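Local coordinates for protein filamentous hemagglutinin (PDB 1RWR) that serves as an adhesin of Bordetella pertussis, its secretion domain probably directing export through the two-partner (type V) secretion pathway, at residues G134-Q142 with A188-A196; H33-V41 with A78-S86. All blocks are in the same frame, centred on the assembly; numbering follows the deposited sequence.

Interaction 1. Residues G134-Q142 with A188-A196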
loop_
_atom_site.group_PDB
_atom_site.type_symbol
_atom_site.label_atom_id
_atom_site.label_comp_id
_atom_site.label_asym_id
_atom_site.label_seq_id
_atom_site.Cartn_x
_atom_site.Cartn_y
_atom_site.Cartn_z
ATOM N N GLY A 134 17.107 10.265 -1.126
ATOM C CA GLY A 134 15.781 10.192 -1.730
ATOM C C GLY A 134 15.349 8.803 -2.173
ATOM O O GLY A 134 14.159 8.583 -2.488
ATOM N N ARG A 135 16.282 7.857 -2.214
ATOM C CA ARG A 135 15.995 6.523 -2.755
ATOM C C ARG A 135 15.580 5.580 -1.631
ATOM O O ARG A 135 16.301 5.399 -0.672
ATOM C CB ARG A 135 17.211 5.959 -3.473
ATOM C CG ARG A 135 17.982 6.969 -4.377
ATOM C CD ARG A 135 17.124 7.733 -5.382
ATOM N NE ARG A 135 17.873 8.855 -5.957
ATOM C CZ ARG A 135 17.414 10.098 -6.133
ATOM N NH1 ARG A 135 16.165 10.452 -5.791
ATOM N NH2 ARG A 135 18.225 11.001 -6.664
ATOM N N ILE A 136 14.407 4.972 -1.780
ATOM C CA ILE A 136 13.875 4.043 -0.804
ATOM C C ILE A 136 13.697 2.689 -1.479
ATOM O O ILE A 136 12.963 2.569 -2.453
ATOM C CB ILE A 136 12.504 4.512 -0.306
ATOM C CG1 ILE A 136 12.565 5.925 0.322
ATOM C CG2 ILE A 136 11.974 3.496 0.682
ATOM C CD1 ILE A 136 11.263 6.517 0.628
ATOM N N GLY A 137 14.383 1.668 -0.989
ATOM C CA GLY A 137 14.166 0.295 -1.431
ATOM C C GLY A 137 13.465 -0.461 -0.332
ATOM O O GLY A 137 13.674 -0.199 0.856
ATOM N N LEU A 138 12.584 -1.368 -0.720
ATOM C CA LEU A 138 11.813 -2.148 0.231
ATOM C C LEU A 138 12.145 -3.596 -0.001
ATOM O O LEU A 138 11.811 -4.132 -1.055
ATOM C CB LEU A 138 10.313 -1.923 -0.018
ATOM C CG LEU A 138 9.866 -0.472 0.184
ATOM C CD1 LEU A 138 8.461 -0.253 -0.304
ATOM C CD2 LEU A 138 10.025 -0.031 1.649
ATOM N N ASP A 139 12.773 -4.250 0.959
ATOM C CA ASP A 139 13.175 -5.642 0.777
ATOM C C ASP A 139 12.165 -6.524 1.471
ATOM O O ASP A 139 12.163 -6.674 2.687
ATOM C CB ASP A 139 14.558 -5.892 1.340
ATOM C CG ASP A 139 15.609 -5.294 0.483
ATOM O OD1 ASP A 139 15.446 -5.343 -0.757
ATOM O OD2 ASP A 139 16.599 -4.740 0.992
ATOM N N VAL A 140 11.319 -7.098 0.649
ATOM C CA VAL A 140 10.276 -7.989 1.130
ATOM C C VAL A 140 10.786 -9.415 1.225
ATOM O O VAL A 140 11.081 -10.044 0.207
ATOM C CB VAL A 140 9.039 -7.960 0.184
ATOM C CG1 VAL A 140 7.983 -8.858 0.761
ATOM C CG2 VAL A 140 8.530 -6.535 0.028
ATOM N N GLN A 141 10.849 -9.932 2.441
ATOM C CA GLN A 141 11.186 -11.329 2.672
ATOM C C GLN A 141 10.138 -12.068 3.484
ATOM O O GLN A 141 10.163 -13.288 3.524
ATOM C CB GLN A 141 12.538 -11.436 3.347
ATOM C CG GLN A 141 13.633 -10.911 2.417
ATOM C CD GLN A 141 14.951 -10.950 3.059
ATOM O OE1 GLN A 141 15.232 -10.141 3.939
ATOM N NE2 GLN A 141 15.758 -11.916 2.681
ATOM N N GLN A 142 9.238 -11.346 4.131
ATOM C CA GLN A 142 8.198 -11.963 4.940
ATOM C C GLN A 142 7.028 -11.031 5.089
ATOM O O GLN A 142 7.131 -9.879 4.727
ATOM C CB GLN A 142 8.719 -12.317 6.323
ATOM C CG GLN A 142 9.167 -11.117 7.156
ATOM C CD GLN A 142 9.776 -11.536 8.469
ATOM O OE1 GLN A 142 10.982 -11.475 8.649
ATOM N NE2 GLN A 142 8.955 -12.010 9.363
ATOM N N ALA A 188 3.422 -9.191 -4.747
ATOM C CA ALA A 188 3.685 -10.238 -3.778
ATOM C C ALA A 188 4.938 -11.005 -4.108
ATOM O O ALA A 188 5.349 -11.062 -5.283
ATOM C CB ALA A 188 2.498 -11.186 -3.682
ATOM N N GLY A 189 5.554 -11.568 -3.087
ATOM C CA GLY A 189 6.748 -12.397 -3.248
ATOM C C GLY A 189 7.978 -11.749 -2.636
ATOM O O GLY A 189 7.915 -10.667 -2.061
ATOM N N ALA A 190 9.087 -12.471 -2.727
ATOM C CA ALA A 190 10.360 -11.993 -2.231
ATOM C C ALA A 190 10.945 -11.095 -3.287
ATOM O O ALA A 190 11.390 -11.550 -4.345
ATOM C CB ALA A 190 11.281 -13.159 -1.890
ATOM N N ASN A 191 10.852 -9.809 -3.013
ATOM C CA ASN A 191 11.238 -8.767 -3.953
ATOM C C ASN A 191 11.947 -7.628 -3.283
ATOM O O ASN A 191 11.663 -7.287 -2.154
ATOM C CB ASN A 191 9.999 -8.154 -4.637
ATOM C CG ASN A 191 9.296 -9.103 -5.594
ATOM O OD1 ASN A 191 9.866 -9.544 -6.580
ATOM N ND2 ASN A 191 8.033 -9.404 -5.297
ATOM N N ARG A 192 12.851 -6.992 -4.005
ATOM C CA ARG A 192 13.202 -5.631 -3.682
ATOM C C ARG A 192 12.276 -4.777 -4.531
ATOM O O ARG A 192 12.207 -4.938 -5.770
ATOM C CB ARG A 192 14.651 -5.296 -4.062
ATOM C CG ARG A 192 14.827 -3.760 -3.992
ATOM C CD ARG A 192 16.177 -3.325 -3.827
ATOM N NE ARG A 192 16.667 -3.510 -2.471
ATOM C CZ ARG A 192 17.721 -2.882 -2.012
ATOM N NH1 ARG A 192 18.369 -2.029 -2.803
ATOM N NH2 ARG A 192 18.144 -3.120 -0.797
ATOM N N TYR A 193 11.554 -3.871 -3.883
ATOM C CA TYR A 193 10.718 -2.912 -4.588
ATOM C C TYR A 193 11.309 -1.528 -4.470
ATOM O O TYR A 193 11.477 -0.997 -3.363
ATOM C CB TYR A 193 9.329 -2.915 -3.993
ATOM C CG TYR A 193 8.228 -2.258 -4.807
ATOM C CD1 TYR A 193 7.761 -2.834 -5.976
ATOM C CD2 TYR A 193 7.624 -1.097 -4.367
ATOM C CE1 TYR A 193 6.719 -2.271 -6.702
ATOM C CE2 TYR A 193 6.567 -0.520 -5.096
ATOM C CZ TYR A 193 6.115 -1.130 -6.241
ATOM O OH TYR A 193 5.039 -0.621 -6.916
ATOM N N ASP A 194 11.668 -0.954 -5.603
ATOM C CA ASP A 194 12.181 0.390 -5.601
ATOM C C ASP A 194 11.027 1.395 -5.596
ATOM O O ASP A 194 10.251 1.457 -6.533
ATOM C CB ASP A 194 13.038 0.628 -6.836
ATOM C CG ASP A 194 13.562 2.031 -6.862
ATOM O OD1 ASP A 194 14.242 2.375 -5.880
ATOM O OD2 ASP A 194 13.315 2.863 -7.738
ATOM N N HIS A 195 10.967 2.225 -4.578
ATOM C CA HIS A 195 9.845 3.150 -4.399
ATOM C C HIS A 195 9.765 4.203 -5.515
ATOM O O HIS A 195 8.675 4.584 -5.955
ATOM C CB HIS A 195 9.944 3.816 -3.031
ATOM C CG HIS A 195 8.832 4.764 -2.762
ATOM N ND1 HIS A 195 7.594 4.356 -2.291
ATOM C CD2 HIS A 195 8.753 6.098 -2.938
ATOM C CE1 HIS A 195 6.807 5.410 -2.189
ATOM N NE2 HIS A 195 7.481 6.475 -2.579
ATOM N N ALA A 196 10.907 4.656 -6.009
ATOM C CA ALA A 196 10.845 5.695 -7.051
ATOM C C ALA A 196 10.380 5.165 -8.414
ATOM O O ALA A 196 9.649 5.855 -9.122
ATOM C CB ALA A 196 12.219 6.452 -7.190
HETATM O O HOH W 1 13.751 4.588 -4.787
#
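D139 and R192 meet side-on across a non-hydrogen-bonded pair of two antiparallel strands. NE of R192 reaches OD1 of D139 at 2.8 Å, and its NH2 reaches OD2 of D139 at 2.9 Å. OD2 is approached on its syn lone pair, while OD1 is met on the syn side, slightly out of the carboxylate plane. Both oxygens lie almost in the guanidinium plane, and the two flat groups are only 20° apart. The R192 chain leaves with CG anti to its backbone N (chi1 167°) and bends at chi3 (-76°), which brings the edge bearing NE round to the carboxylate. Two nearly straight bonds thus fix the rotation of both groups. One residue along, L138 and Y193 form a hydrogen-bonded pair, N of each donating to O of the other. Their side chains lie on the other face from the ion pair, L138 CB 4.2 Å from Y193 CB. These strands, 135-140 and 191-194, are the inner pair of a four-stranded antiparallel sheet laid against the parallel beta-helix of the TPS domain. Toward one end, H195 N donates to I136 O at 2.9 Å. There I136 CB touches H195 CB at 3.8 Å. A water accepts from I136 N and A196 N; D194 OD2 is hydrogen-bonded to T197 OG1. At the other end V140 N donates to N191 O, and CG1 of V140 lies 3.4 Å from G189 O. Outside the pair, Y193 OH is hydrogen-bonded to D161, and V140 and Y193 both pack on V163 of beta-helix strand 159-164.

Interaction 2. Residues H33-V41 with A78-S86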
loop_
_atom_site.group_PDB
_atom_site.type_symbol
_atom_site.label_atom_id
_atom_site.label_comp_id
_atom_site.label_asym_id
_atom_site.label_seq_id
_atom_site.Cartn_x
_atom_site.Cartn_y
_atom_site.Cartn_z
ATOM N N HIS A 33 12.218 9.575 7.801
ATOM C CA HIS A 33 12.286 8.176 8.206
ATOM C C HIS A 33 11.945 8.091 9.689
ATOM O O HIS A 33 12.695 8.546 10.553
ATOM C CB HIS A 33 13.682 7.616 7.891
ATOM C CG HIS A 33 13.786 6.138 8.038
ATOM N ND1 HIS A 33 14.850 5.415 7.548
ATOM C CD2 HIS A 33 12.960 5.244 8.641
ATOM C CE1 HIS A 33 14.666 4.135 7.821
ATOM N NE2 HIS A 33 13.524 4.002 8.484
ATOM N N ASN A 34 10.769 7.544 9.978
ATOM C CA ASN A 34 10.248 7.473 11.318
ATOM C C ASN A 34 10.191 6.023 11.763
ATOM O O ASN A 34 9.527 5.207 11.119
ATOM C CB ASN A 34 8.855 8.051 11.336
ATOM C CG ASN A 34 8.847 9.495 10.924
ATOM O OD1 ASN A 34 9.140 10.355 11.767
ATOM N ND2 ASN A 34 8.671 9.776 9.597
ATOM N N LYS A 35 10.930 5.691 12.809
ATOM C CA LYS A 35 10.916 4.333 13.364
ATOM C C LYS A 35 9.985 4.310 14.533
ATOM O O LYS A 35 9.920 5.267 15.313
ATOM C CB LYS A 35 12.319 3.873 13.765
ATOM C CG LYS A 35 13.211 3.551 12.549
ATOM C CD LYS A 35 14.631 3.290 12.972
ATOM C CE LYS A 35 15.522 3.017 11.786
ATOM N NZ LYS A 35 15.451 1.561 11.381
ATOM N N PHE A 36 9.255 3.212 14.653
ATOM C CA PHE A 36 8.297 2.974 15.713
ATOM C C PHE A 36 8.478 1.587 16.280
ATOM O O PHE A 36 8.670 0.622 15.537
ATOM C CB PHE A 36 6.879 3.004 15.152
ATOM C CG PHE A 36 6.414 4.353 14.716
ATOM C CD1 PHE A 36 5.696 5.153 15.576
ATOM C CD2 PHE A 36 6.711 4.829 13.434
ATOM C CE1 PHE A 36 5.252 6.421 15.180
ATOM C CE2 PHE A 36 6.248 6.081 13.050
ATOM C CZ PHE A 36 5.528 6.866 13.922
ATOM N N GLN A 37 8.387 1.489 17.599
ATOM C CA GLN A 37 8.269 0.190 18.259
ATOM C C GLN A 37 6.919 -0.467 17.923
ATOM O O GLN A 37 6.870 -1.689 17.677
ATOM C CB GLN A 37 8.394 0.381 19.767
ATOM C CG GLN A 37 8.671 -0.878 20.530
ATOM C CD GLN A 37 7.463 -1.385 21.266
ATOM O OE1 GLN A 37 6.756 -0.614 21.942
ATOM N NE2 GLN A 37 7.207 -2.690 21.148
ATOM N N GLN A 38 5.861 0.354 17.924
ATOM C CA GLN A 38 4.501 -0.023 17.583
ATOM C C GLN A 38 3.867 1.070 16.712
ATOM O O GLN A 38 3.991 2.271 17.022
ATOM C CB GLN A 38 3.649 -0.181 18.856
ATOM C CG GLN A 38 4.024 -1.402 19.669
ATOM C CD GLN A 38 3.091 -1.629 20.804
ATOM O OE1 GLN A 38 1.965 -2.133 20.606
ATOM N NE2 GLN A 38 3.517 -1.242 22.000
ATOM N N PHE A 39 3.239 0.657 15.612
ATOM C CA PHE A 39 2.482 1.587 14.744
ATOM C C PHE A 39 1.124 1.029 14.388
ATOM O O PHE A 39 1.016 -0.027 13.730
ATOM C CB PHE A 39 3.258 1.906 13.466
ATOM C CG PHE A 39 2.644 3.005 12.676
ATOM C CD1 PHE A 39 2.973 4.322 12.951
ATOM C CD2 PHE A 39 1.704 2.731 11.677
ATOM C CE1 PHE A 39 2.377 5.369 12.248
ATOM C CE2 PHE A 39 1.071 3.779 11.003
ATOM C CZ PHE A 39 1.413 5.085 11.294
ATOM N N ASN A 40 0.088 1.714 14.838
ATOM C CA ASN A 40 -1.282 1.349 14.569
ATOM C C ASN A 40 -2.084 2.618 14.424
ATOM O O ASN A 40 -1.823 3.607 15.135
ATOM C CB ASN A 40 -1.853 0.507 15.742
ATOM C CG ASN A 40 -1.107 -0.764 15.940
ATOM O OD1 ASN A 40 -1.354 -1.747 15.230
ATOM N ND2 ASN A 40 -0.138 -0.761 16.857
ATOM N N VAL A 41 -3.110 2.577 13.588
ATOM C CA VAL A 41 -4.017 3.692 13.389
ATOM C C VAL A 41 -5.452 3.145 13.559
ATOM O O VAL A 41 -5.816 2.112 12.995
ATOM C CB VAL A 41 -3.835 4.339 11.997
ATOM C CG1 VAL A 41 -4.807 5.488 11.817
ATOM C CG2 VAL A 41 -2.395 4.831 11.831
ATOM N N ALA A 78 6.986 5.413 7.828
ATOM C CA ALA A 78 6.786 4.915 9.162
ATOM C C ALA A 78 7.177 3.451 9.109
ATOM O O ALA A 78 6.522 2.678 8.415
ATOM C CB ALA A 78 5.283 5.038 9.576
ATOM N N GLU A 79 8.242 3.082 9.813
ATOM C CA GLU A 79 8.778 1.721 9.832
ATOM C C GLU A 79 8.681 1.154 11.227
ATOM O O GLU A 79 9.161 1.777 12.162
ATOM C CB GLU A 79 10.273 1.745 9.466
ATOM C CG GLU A 79 10.902 0.372 9.452
ATOM C CD GLU A 79 12.425 0.376 9.375
ATOM O OE1 GLU A 79 13.020 1.445 9.230
ATOM O OE2 GLU A 79 13.035 -0.725 9.379
ATOM N N VAL A 80 8.061 -0.001 11.379
ATOM C CA VAL A 80 8.005 -0.671 12.669
ATOM C C VAL A 80 9.251 -1.531 12.845
ATOM O O VAL A 80 9.558 -2.374 12.003
ATOM C CB VAL A 80 6.746 -1.536 12.812
ATOM C CG1 VAL A 80 6.809 -2.407 14.087
ATOM C CG2 VAL A 80 5.517 -0.681 12.840
ATOM N N THR A 81 9.935 -1.341 13.983
ATOM C CA THR A 81 11.191 -2.033 14.262
ATOM C C THR A 81 11.081 -3.234 15.209
ATOM O O THR A 81 12.040 -3.997 15.303
ATOM C CB THR A 81 12.180 -1.082 14.881
ATOM O OG1 THR A 81 11.678 -0.726 16.174
ATOM C CG2 THR A 81 12.265 0.159 14.134
ATOM N N ASP A 82 9.966 -3.410 15.897
ATOM C CA ASP A 82 9.828 -4.520 16.861
ATOM C C ASP A 82 9.053 -5.675 16.245
ATOM O O ASP A 82 9.154 -5.833 15.048
ATOM C CB ASP A 82 9.249 -4.059 18.179
ATOM C CG ASP A 82 9.902 -4.762 19.364
ATOM O OD1 ASP A 82 10.563 -5.823 19.141
ATOM O OD2 ASP A 82 9.812 -4.323 20.540
ATOM N N THR A 83 8.285 -6.466 17.028
ATOM C CA THR A 83 7.779 -7.755 16.522
ATOM C C THR A 83 6.292 -7.806 16.216
ATOM O O THR A 83 5.826 -8.831 15.703
ATOM C CB THR A 83 8.104 -8.930 17.517
ATOM O OG1 THR A 83 7.397 -8.729 18.749
ATOM C CG2 THR A 83 9.582 -8.977 17.854
ATOM N N SER A 84 5.567 -6.718 16.498
ATOM C CA SER A 84 4.109 -6.698 16.416
ATOM C C SER A 84 3.691 -6.211 15.029
ATOM O O SER A 84 4.359 -5.346 14.488
ATOM C CB SER A 84 3.491 -5.788 17.492
ATOM O OG SER A 84 3.620 -4.360 17.236
ATOM N N PRO A 85 2.615 -6.773 14.472
ATOM C CA PRO A 85 2.028 -6.241 13.231
ATOM C C PRO A 85 1.321 -4.900 13.460
ATOM O O PRO A 85 1.184 -4.460 14.637
ATOM C CB PRO A 85 1.002 -7.323 12.843
ATOM C CG PRO A 85 0.535 -7.877 14.181
ATOM C CD PRO A 85 1.834 -7.906 14.988
ATOM N N SER A 86 0.855 -4.280 12.368
ATOM C CA SER A 86 0.140 -3.006 12.411
ATOM C C SER A 86 -1.291 -3.190 11.946
ATOM O O SER A 86 -1.542 -3.908 10.975
ATOM C CB SER A 86 0.788 -1.989 11.473
ATOM O OG SER A 86 2.073 -1.638 11.894
HETATM O O HOH W 2 5.940 -3.949 18.487
HETATM O O HOH W 3 1.134 -3.295 18.098
HETATM O O HOH W 4 2.912 -2.247 15.423
#
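Strands 33-36 and 78-80 run parallel, with N34 O accepting from E79 N, F36 N donating to E79 O and F36 O accepting from T81 N. On the E79 side OE1 takes two donors. H33 NE2 lies 2.7 Å from E79 OE1, in the ring plane and nearly along the C-O axis; K35 NZ approaches the same OE1 from above the carboxylate plane at 3.2 Å as a salt bridge. E79 is extended (chi1 -180°), which carries its carboxylate out to both; R128 pairs with OE2. On the side of A78, F36 and V80, apolar contacts dominate: A78 CB lies over one face of the F39 ring, 4.2 Å from its centroid, and 3.8 Å from F36 CE2. F39 CB presses on V80 CG2 at 3.5 Å. At the corner, Q37 NE2 donates a hydrogen bond to D82 OD2; further on, S86 OG donates to F39 O at 2.7 Å. Three waters gather round S84 OG, joining it to Q37 O, Q38 OE1 and F39 N; Q38 OE1 also accepts from Q1 N. Strand 31-36 is one of the two edge strands of the beta-helix sheet, 75-80 and 99-104 follow, and strand 4-5 packs on F36, Q37 and Q38.

From the N terminus the chain enters interaction 2 first. There 78-86 returns beside 33-41, closing a loop whose nearest ends are 37 residues apart and which includes strand 45-50 of another sheet. After further passes through 99-104 and 119-125 the chain leaves the beta-helix as the hairpin 128-132/135-140. Interaction 1 closes when 188-196 comes back to 134-142, 46 residues on, by way of beta-helix strands 159-164 and 183-188. The two contacts follow in series, neither nested nor crossed, with centres about 17 Å apart. Interaction 2 joins successive parallel strands of the helix, whereas interaction 1 joins two excursions from it. R128 and P129, by touching E79, link the four-stranded sheet to interaction 2.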